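RRNA N-glycosidase (Bougainvillea spectabilis, PDB 3CTK) belongs to the ribosome-inactivating proteins of plants, here a single chain that combines a six-stranded mixed sheet with a largely helical second half. Local coordinates at residues L8-A11 against Y12-P15; I18-L21 against R22-L25; S235-S238 against P239-G242. All blocks are in the same frame, centred on the assembly; numbering follows the deposited sequence. Where two conformers were deposited one is given.

How the interactions relate
The three contacts come in series along the chain, and each is local. Interactions 1 and 2 share helix 14-25, which follows edge strand 3-7 of the six-stranded sheet: interaction 1 forms the turn leading into the helix and interaction 2 its last two turns, with centres about 15 Å apart. Interaction 3 lies more than 200 residues further on, where helix 234-237 ends. Its centre is about 17 Å from that of interaction 2, yet the two meet, R22 NE packing 3.6 Å from G242 CA. Interactions 1 and 3 do not touch, their nearest atoms being about 11 Å apart. The N-terminal helix and the segment after helix 234-237 thus meet at R22.

Interaction 1. Residues L8-A11 against Y12-P15; sequences LGEA and YEYP
The Y12 ring folds back over the backbone of E10, so that E10 C stands 4.0 Å above the ring plane, nearer its edge atoms than its centre. The overlap runs along one side of the ring and on to the hydroxyl: Y12 CE2 approaches E10 CA at 3.8 Å, and Y12 OH lies 3.9 Å from E10 CB. It depends on the first torsion of Y12, where chi1 of 56° sets CG between the backbone N and the carbonyl carbon and turns the ring back along the chain.

Beneath this overlap two backbone bonds close the turn. E13 N donates to E10 O at 3.0 Å with an N-H...O angle of 165°, and Y14 N donates to A11 O, also at 3.0 Å and at 161°. In both cases the spacing is that of i to i+3 bonds. The E10 and E13 side chains run alongside each other in the same direction. Contact between them is modest, E10 OE1 to E13 CG being 4.1 Å, while the carboxylates stay apart, with 5.3 Å between E10 OE1 and E13 OE1; their like charges probably favour that spread.

Y14 touches the preceding residues through its base, Y14 CB lying 3.2 Å from A11 O. Its CG is anti to the backbone N, and the ring extends to the side chains of helix 170-180, its hydroxyl bonding to M162 O. A11 packs its methyl against V132 of helix 132-142 and L181. Consecutive i to i+3 bonds mark a short 3-10 turn, here the entry from strand 3-7 into helix 14-25 of the ribosome-inactivating protein fold.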
ATOM      1  N   LEU A   8       6.539  -9.965 -11.297  1.00  7.70           N
ATOM      2  CA  LEU A   8       7.792  -9.229 -11.156  1.00  8.32           C
ATOM      3  C   LEU A   8       8.769  -9.394 -12.317  1.00 10.13           C
ATOM      4  O   LEU A   8       9.812  -8.745 -12.353  1.00 10.56           O
ATOM      5  CB  LEU A   8       8.466  -9.597  -9.830  1.00  8.02           C
ATOM      6  CG  LEU A   8       7.603  -9.354  -8.589  1.00  7.99           C
ATOM      7  CD1 LEU A   8       8.422  -9.622  -7.334  1.00  7.00           C
ATOM      8  CD2 LEU A   8       7.084  -7.917  -8.586  1.00  8.45           C
ATOM      9  N   GLY A   9       8.423 -10.260 -13.263  1.00  9.67           N
ATOM     10  CA  GLY A   9       9.265 -10.459 -14.428  1.00 11.41           C
ATOM     11  C   GLY A   9       8.798  -9.559 -15.562  1.00 12.48           C
ATOM     12  O   GLY A   9       9.395  -9.535 -16.640  1.00 13.62           O
ATOM     13  N   GLU A  10       7.723  -8.815 -15.310  1.00 12.09           N
ATOM     14  CA  GLU A  10       7.146  -7.902 -16.297  1.00 12.26           C
ATOM     15  C   GLU A  10       6.976  -6.535 -15.645  1.00 12.37           C
ATOM     16  O   GLU A  10       5.866  -6.008 -15.570  1.00 12.85           O
ATOM     17  CB  GLU A  10       5.771  -8.403 -16.751  1.00 15.46           C
ATOM     18  CG  GLU A  10       5.649  -9.910 -16.877  1.00 19.69           C
ATOM     19  CD  GLU A  10       4.286 -10.339 -17.383  1.00 22.93           C
ATOM     20  OE1 GLU A  10       3.276  -9.727 -16.970  1.00 24.17           O
ATOM     21  OE2 GLU A  10       4.220 -11.294 -18.186  1.00 24.62           O
ATOM     22  N   ALA A  11       8.080  -5.962 -15.178  1.00 11.63           N
ATOM     23  CA  ALA A  11       8.043  -4.671 -14.499  1.00 12.65           C
ATOM     24  C   ALA A  11       7.321  -3.559 -15.255  1.00 12.45           C
ATOM     25  O   ALA A  11       6.690  -2.702 -14.642  1.00 10.79           O
ATOM     26  CB  ALA A  11       9.466  -4.228 -14.154  1.00 12.36           C
ATOM     27  N   TYR A  12       7.400  -3.573 -16.582  1.00 12.47           N
ATOM     28  CA  TYR A  12       6.763  -2.533 -17.389  1.00 12.76           C
ATOM     29  C   TYR A  12       5.237  -2.491 -17.282  1.00 12.57           C
ATOM     30  O   TYR A  12       4.611  -1.524 -17.717  1.00 12.60           O
ATOM     31  CB  TYR A  12       7.183  -2.691 -18.851  1.00 15.44           C
ATOM     32  CG  TYR A  12       6.888  -4.062 -19.394  1.00 13.32           C
ATOM     33  CD1 TYR A  12       5.633  -4.371 -19.913  1.00 14.98           C
ATOM     34  CD2 TYR A  12       7.844  -5.076 -19.322  1.00 16.03           C
ATOM     35  CE1 TYR A  12       5.333  -5.654 -20.341  1.00 16.35           C
ATOM     36  CE2 TYR A  12       7.553  -6.363 -19.748  1.00 16.54           C
ATOM     37  CZ  TYR A  12       6.295  -6.645 -20.253  1.00 16.75           C
ATOM     38  OH  TYR A  12       5.997  -7.921 -20.659  1.00 19.99           O
ATOM     39  N   GLU A  13       4.640  -3.528 -16.700  1.00 11.18           N
ATOM     40  CA  GLU A  13       3.188  -3.584 -16.532  1.00 10.92           C
ATOM     41  C   GLU A  13       2.738  -2.860 -15.261  1.00  9.81           C
ATOM     42  O   GLU A  13       1.539  -2.704 -15.010  1.00  9.32           O
ATOM     43  CB  GLU A  13       2.720  -5.040 -16.465  1.00 13.03           C
ATOM     44  CG  GLU A  13       2.736  -5.760 -17.799  1.00 16.62           C
ATOM     45  CD  GLU A  13       1.689  -5.224 -18.757  1.00 21.57           C
ATOM     46  OE1 GLU A  13       1.694  -5.640 -19.936  1.00 22.86           O
ATOM     47  OE2 GLU A  13       0.854  -4.393 -18.332  1.00 20.26           O
ATOM     48  N   TYR A  14       3.705  -2.413 -14.469  1.00  8.57           N
ATOM     49  CA  TYR A  14       3.421  -1.733 -13.209  1.00  9.09           C
ATOM     50  C   TYR A  14       2.396  -0.600 -13.303  1.00  9.27           C
ATOM     51  O   TYR A  14       1.435  -0.566 -12.532  1.00  9.44           O
ATOM     52  CB  TYR A  14       4.721  -1.203 -12.606  1.00  8.95           C
ATOM     53  CG  TYR A  14       4.554  -0.544 -11.257  1.00  7.92           C
ATOM     54  CD1 TYR A  14       4.300  -1.302 -10.111  1.00  8.20           C
ATOM     55  CD2 TYR A  14       4.679   0.836 -11.120  1.00  7.44           C
ATOM     56  CE1 TYR A  14       4.184  -0.691  -8.855  1.00  6.14           C
ATOM     57  CE2 TYR A  14       4.561   1.451  -9.880  1.00  6.71           C
ATOM     58  CZ  TYR A  14       4.318   0.685  -8.753  1.00  5.86           C
ATOM     59  OH  TYR A  14       4.226   1.307  -7.532  1.00  7.90           O
ATOM     60  N   PRO A  15       2.583   0.347 -14.235  1.00  9.77           N
ATOM     61  CA  PRO A  15       1.599   1.434 -14.319  1.00 10.72           C
ATOM     62  C   PRO A  15       0.165   0.949 -14.542  1.00 10.06           C
ATOM     63  O   PRO A  15      -0.780   1.498 -13.969  1.00 11.05           O
ATOM     64  CB  PRO A  15       2.123   2.283 -15.476  1.00 10.86           C
ATOM     65  CG  PRO A  15       3.608   2.100 -15.369  1.00 11.92           C
ATOM     66  CD  PRO A  15       3.722   0.605 -15.136  1.00 10.91           C
TER

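Interaction 2. Residues I18-L21 against R22-L25; sequences IQDL and RNEL
R22 N donates to I18 O at 3.0 Å with an N-H...O angle of 159°, and N23 N donates to Q19 O, also at 3.0 Å (151°). These i to i+4 bonds identify regular alpha-helix, and helix 14-25 is the connecting helix of a beta-alpha-beta crossover between the parallel neighbours, strands 3-7 and 47-53. The pattern becomes less even toward the end of the helix: E24 N reaches D20 O only weakly, with a second weak bond to L21 O, whereas L25 N still bonds to L21 O at 3.1 Å.

Two waters lie beside the polar side chains. One donates to D20 O at 2.8 Å and to E24 OE1, while the other carboxylate oxygen, E24 OE2, takes a bond from N2. The second lies between Q19 NE2, at a suspiciously short 2.5 Å, and R22 NH1, to which its bond is weak, so this bridge is uncertain. Q19 NE2 lies in the plane of the guanidinium at its edge, with the amide turned 63° against it.

The R22 chain is extended from CG to NE and carries its head back past I18. There I18 CG2 sits over the centre of one guanidinium face, 3.6 Å from R22 CZ; this branch is anti to the backbone N of I18, which directs it to the R22 side. Outside partners hold the head as well: R22 NE bonds to A167 O, and R22 NH2 to A166 O and, as a salt bridge, to E173. These bonds fix the rotation of this buried group. On the neighbouring flank L21 and L25 pack against A167 of helix 149-168, and against each other through L21 CG and L25 CD1, 4.0 Å apart.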
ATOM      1  N   ILE A  18      -1.150  -0.633 -11.182  1.00  8.10           N
ATOM      2  CA  ILE A  18      -1.561   0.359 -10.195  1.00  7.88           C
ATOM      3  C   ILE A  18      -2.889   1.007 -10.574  1.00  8.27           C
ATOM      4  O   ILE A  18      -3.727   1.254  -9.710  1.00  7.92           O
ATOM      5  CB  ILE A  18      -0.485   1.458 -10.023  1.00  7.51           C
ATOM      6  CG1 ILE A  18       0.764   0.861  -9.373  1.00  6.21           C
ATOM      7  CG2 ILE A  18      -1.019   2.600  -9.163  1.00  8.12           C
ATOM      8  CD1 ILE A  18       0.514   0.244  -8.011  1.00  5.33           C
ATOM      9  N   GLN A  19      -3.093   1.282 -11.860  1.00  8.10           N
ATOM     10  CA  GLN A  19      -4.349   1.892 -12.276  1.00  8.48           C
ATOM     11  C   GLN A  19      -5.502   0.920 -12.055  1.00  8.03           C
ATOM     12  O   GLN A  19      -6.589   1.327 -11.634  1.00  7.54           O
ATOM     13  CB  GLN A  19      -4.299   2.321 -13.746  1.00 10.29           C
ATOM     14  CG  GLN A  19      -5.588   2.990 -14.219  1.00 11.36           C
ATOM     15  CD  GLN A  19      -5.959   4.208 -13.388  1.00 13.07           C
ATOM     16  OE1 GLN A  19      -7.032   4.262 -12.783  1.00 16.62           O
ATOM     17  NE2 GLN A  19      -5.071   5.191 -13.355  1.00 15.70           N
ATOM     18  N   ASP A  20      -5.273  -0.364 -12.321  1.00  7.16           N
ATOM     19  CA  ASP A  20      -6.330  -1.351 -12.115  1.00  8.37           C
ATOM     20  C   ASP A  20      -6.683  -1.475 -10.634  1.00  7.47           C
ATOM     21  O   ASP A  20      -7.845  -1.706 -10.286  1.00  7.41           O
ATOM     22  CB  ASP A  20      -5.924  -2.722 -12.678  1.00 10.66           C
ATOM     23  CG  ASP A  20      -5.862  -2.734 -14.202  1.00 14.56           C
ATOM     24  OD1 ASP A  20      -6.538  -1.899 -14.842  1.00 15.76           O
ATOM     25  OD2 ASP A  20      -5.143  -3.590 -14.764  1.00 15.72           O
ATOM     26  N   LEU A  21      -5.687  -1.320  -9.763  1.00  6.60           N
ATOM     27  CA  LEU A  21      -5.929  -1.388  -8.324  1.00  5.41           C
ATOM     28  C   LEU A  21      -6.751  -0.171  -7.896  1.00  4.88           C
ATOM     29  O   LEU A  21      -7.686  -0.292  -7.102  1.00  5.01           O
ATOM     30  CB  LEU A  21      -4.604  -1.437  -7.550  1.00  5.85           C
ATOM     31  CG  LEU A  21      -4.660  -1.378  -6.015  1.00  6.08           C
ATOM     32  CD1 LEU A  21      -5.607  -2.434  -5.458  1.00  6.07           C
ATOM     33  CD2 LEU A  21      -3.252  -1.574  -5.462  1.00  4.57           C
ATOM     34  N   ARG A  22      -6.418   1.003  -8.426  1.00  3.45           N
ATOM     35  CA  ARG A  22      -7.178   2.203  -8.079  1.00  5.10           C
ATOM     36  C   ARG A  22      -8.639   2.046  -8.500  1.00  6.26           C
ATOM     37  O   ARG A  22      -9.541   2.505  -7.805  1.00  5.41           O
ATOM     38  CB  ARG A  22      -6.594   3.445  -8.761  1.00  3.75           C
ATOM     39  CG  ARG A  22      -5.285   3.938  -8.167  1.00  4.99           C
ATOM     40  CD  ARG A  22      -4.735   5.141  -8.935  1.00  7.01           C
ATOM     41  NE  ARG A  22      -3.435   5.545  -8.407  1.00  7.25           N
ATOM     42  CZ  ARG A  22      -2.411   5.946  -9.151  1.00  9.00           C
ATOM     43  NH1 ARG A  22      -2.528   6.009 -10.473  1.00  7.61           N
ATOM     44  NH2 ARG A  22      -1.254   6.250  -8.575  1.00  6.98           N
ATOM     45  N   ASN A  23      -8.865   1.406  -9.644  1.00  6.53           N
ATOM     46  CA  ASN A  23     -10.222   1.195 -10.140  1.00  8.16           C
ATOM     47  C   ASN A  23     -11.037   0.370  -9.144  1.00  7.89           C
ATOM     48  O   ASN A  23     -12.237   0.592  -8.970  1.00  7.18           O
ATOM     49  CB  ASN A  23     -10.186   0.480 -11.497  1.00  8.54           C
ATOM     50  CG  ASN A  23      -9.707   1.380 -12.626  1.00 11.62           C
ATOM     51  OD1 ASN A  23      -9.451   0.910 -13.736  1.00 14.53           O
ATOM     52  ND2 ASN A  23      -9.596   2.675 -12.356  1.00  8.89           N
ATOM     53  N   GLU A  24     -10.384  -0.585  -8.492  1.00  6.40           N
ATOM     54  CA  GLU A  24     -11.049  -1.432  -7.505  1.00  8.86           C
ATOM     55  C   GLU A  24     -11.329  -0.671  -6.208  1.00  8.61           C
ATOM     56  O   GLU A  24     -12.299  -0.959  -5.508  1.00 10.75           O
ATOM     57  CB  GLU A  24     -10.186  -2.656  -7.187  1.00 11.20           C
ATOM     58  CG  GLU A  24      -9.989  -3.598  -8.358  1.00 14.07           C
ATOM     59  CD  GLU A  24     -11.271  -4.292  -8.765  1.00 19.22           C
ATOM     60  OE1 GLU A  24     -11.339  -4.781  -9.913  1.00 22.44           O
ATOM     61  OE2 GLU A  24     -12.208  -4.361  -7.938  1.00 19.19           O
ATOM     62  N   LEU A  25     -10.479   0.301  -5.899  1.00  7.21           N
ATOM     63  CA  LEU A  25     -10.613   1.087  -4.675  1.00  6.56           C
ATOM     64  C   LEU A  25     -11.542   2.297  -4.805  1.00  6.42           C
ATOM     65  O   LEU A  25     -12.123   2.749  -3.814  1.00  6.72           O
ATOM     66  CB  LEU A  25      -9.226   1.570  -4.220  1.00  6.48           C
ATOM     67  CG  LEU A  25      -8.146   0.518  -3.945  1.00  5.40           C
ATOM     68  CD1 LEU A  25      -6.779   1.195  -3.829  1.00  5.35           C
ATOM     69  CD2 LEU A  25      -8.482  -0.246  -2.669  1.00  7.55           C
TER
HETATM   70  O   HOH W   1      -4.848   7.211 -11.842  1.00 17.49           O
HETATM   71  O   HOH W   2      -9.643  -3.094 -11.947  1.00 11.80           O

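Interaction 3. Residues S235-S238 against P239-G242; sequences SQIS and PDMG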
ATOM      1  N   SER A 235      -4.730  22.630  -6.626  1.00 10.13           N
ATOM      2  CA  SER A 235      -3.903  22.451  -7.822  1.00 10.42           C
ATOM      3  C   SER A 235      -2.439  22.144  -7.520  1.00 10.53           C
ATOM      4  O   SER A 235      -1.720  21.605  -8.366  1.00 10.73           O
ATOM      5  CB  SER A 235      -3.989  23.693  -8.714  1.00 11.16           C
ATOM      6  OG  SER A 235      -3.524  24.850  -8.039  1.00 12.31           O
ATOM      7  N   GLN A 236      -1.997  22.482  -6.315  1.00  9.55           N
ATOM      8  CA  GLN A 236      -0.619  22.235  -5.920  1.00 10.51           C
ATOM      9  C   GLN A 236      -0.370  20.784  -5.522  1.00 10.37           C
ATOM     10  O   GLN A 236       0.734  20.265  -5.691  1.00 11.21           O
ATOM     11  CB  GLN A 236      -0.243  23.148  -4.749  1.00 12.32           C
ATOM     12  CG  GLN A 236      -0.229  24.623  -5.107  1.00 14.92           C
ATOM     13  CD  GLN A 236      -0.187  25.530  -3.891  1.00 18.10           C
ATOM     14  OE1 GLN A 236      -0.044  26.747  -4.019  1.00 23.49           O
ATOM     15  NE2 GLN A 236      -0.321  24.947  -2.709  1.00 14.12           N
ATOM     16  N   ILE A 237      -1.398  20.121  -5.012  1.00  8.95           N
ATOM     17  CA  ILE A 237      -1.239  18.748  -4.547  1.00  8.67           C
ATOM     18  C   ILE A 237      -2.015  17.697  -5.353  1.00  8.79           C
ATOM     19  O   ILE A 237      -1.674  16.516  -5.331  1.00  7.24           O
ATOM     20  CB  ILE A 237      -1.624  18.672  -3.035  1.00  7.66           C
ATOM     21  CG1 ILE A 237      -1.425  17.255  -2.492  1.00 10.61           C
ATOM     22  CG2 ILE A 237      -3.051  19.140  -2.836  1.00  7.80           C
ATOM     23  CD1 ILE A 237       0.023  16.835  -2.389  1.00 10.50           C
ATOM     24  N   SER A 238      -3.043  18.123  -6.080  1.00  8.27           N
ATOM     25  CA  SER A 238      -3.843  17.188  -6.862  1.00  8.50           C
ATOM     26  C   SER A 238      -3.033  16.317  -7.835  1.00  8.95           C
ATOM     27  O   SER A 238      -3.340  15.138  -8.012  1.00  8.56           O
ATOM     28  CB  SER A 238      -4.945  17.940  -7.624  0.50  8.88           C
ATOM     29  OG  SER A 238      -4.407  18.919  -8.495  0.50  9.25           O
ATOM     30  N   PRO A 239      -1.988  16.877  -8.472  1.00  8.67           N
ATOM     31  CA  PRO A 239      -1.199  16.065  -9.410  1.00  8.54           C
ATOM     32  C   PRO A 239      -0.472  14.878  -8.771  1.00  7.93           C
ATOM     33  O   PRO A 239      -0.112  13.923  -9.462  1.00  8.62           O
ATOM     34  CB  PRO A 239      -0.219  17.075 -10.006  1.00  9.05           C
ATOM     35  CG  PRO A 239      -0.969  18.376  -9.908  1.00  9.57           C
ATOM     36  CD  PRO A 239      -1.575  18.291  -8.532  1.00  9.65           C
ATOM     37  N   ASP A 240      -0.240  14.944  -7.463  1.00  6.66           N
ATOM     38  CA  ASP A 240       0.450  13.858  -6.765  1.00  7.09           C
ATOM     39  C   ASP A 240      -0.507  12.814  -6.196  1.00  6.79           C
ATOM     40  O   ASP A 240      -0.069  11.775  -5.700  1.00  6.73           O
ATOM     41  CB  ASP A 240       1.299  14.409  -5.612  1.00  7.47           C
ATOM     42  CG  ASP A 240       2.419  15.312  -6.082  1.00 11.57           C
ATOM     43  OD1 ASP A 240       3.048  15.002  -7.116  1.00 14.85           O
ATOM     44  OD2 ASP A 240       2.683  16.326  -5.404  1.00 13.84           O
ATOM     45  N   MET A 241      -1.808  13.080  -6.272  1.00  5.96           N
ATOM     46  CA  MET A 241      -2.805  12.164  -5.712  1.00  4.72           C
ATOM     47  C   MET A 241      -3.349  11.091  -6.649  1.00  5.58           C
ATOM     48  O   MET A 241      -3.673  11.363  -7.807  1.00  5.97           O
ATOM     49  CB  MET A 241      -3.987  12.959  -5.156  1.00  4.54           C
ATOM     50  CG  MET A 241      -3.617  14.002  -4.120  1.00  5.60           C
ATOM     51  SD  MET A 241      -2.588  13.355  -2.780  1.00  8.49           S
ATOM     52  CE  MET A 241      -3.734  12.279  -1.918  1.00  8.63           C
ATOM     53  N   GLY A 242      -3.458   9.872  -6.121  1.00  4.01           N
ATOM     54  CA  GLY A 242      -3.987   8.754  -6.885  1.00  5.77           C
ATOM     55  C   GLY A 242      -5.421   8.463  -6.466  1.00  5.24           C
ATOM     56  O   GLY A 242      -6.304   8.273  -7.305  1.00  6.84           O
TER
HETATM   57  O   HOH W   3       2.041  18.309  -6.896  1.00 27.43           O
HETATM   58  O   HOH W   4      -4.320  13.161  -9.961  1.00 16.44           O
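Two backbone hydrogen bonds define the turn, D240 N to I237 O at 3.0 Å with an N-H...O angle of 147°, and M241 N to S238 O at 3.1 Å and 156°. Both are i to i+3 bonds, the pattern of a short 3-10 turn. It follows helix 234-237, the weakly bonded helix at the end of the two-stranded antiparallel sheet formed by 214-222 and 228-233.

P239 probably contributes to the change in winding. Having no amide hydrogen, it cannot donate to S235 O, and P239 CD occupies that position at 3.3 Å from the oxygen.

Water-mediated contacts tie the two sides together at two places. One water donates to Q236 O and to D240 OD2, each at 2.6 Å; D240 OD2 also forms a salt bridge with K190, so this carboxylate oxygen has two partners. Another water donates to S238 O and to M241 O, giving S238 O a second hydrogen bond beside the one from M241 N.

The apolar contact lies between I237 and M241, whose side chains both reach I201 of helix 198-208. In I237, chi1 of -178° swings CG1 away from the backbone N, and it is this branch that meets the methionine. The bend of M241 at chi2 brings the sulfur beside it, with I237 CG1 4.1 Å from M241 SD. Nearer the backbone, M241 CG lies 3.4 Å from I237 O, the same oxygen that accepts the hydrogen bond from D240 N.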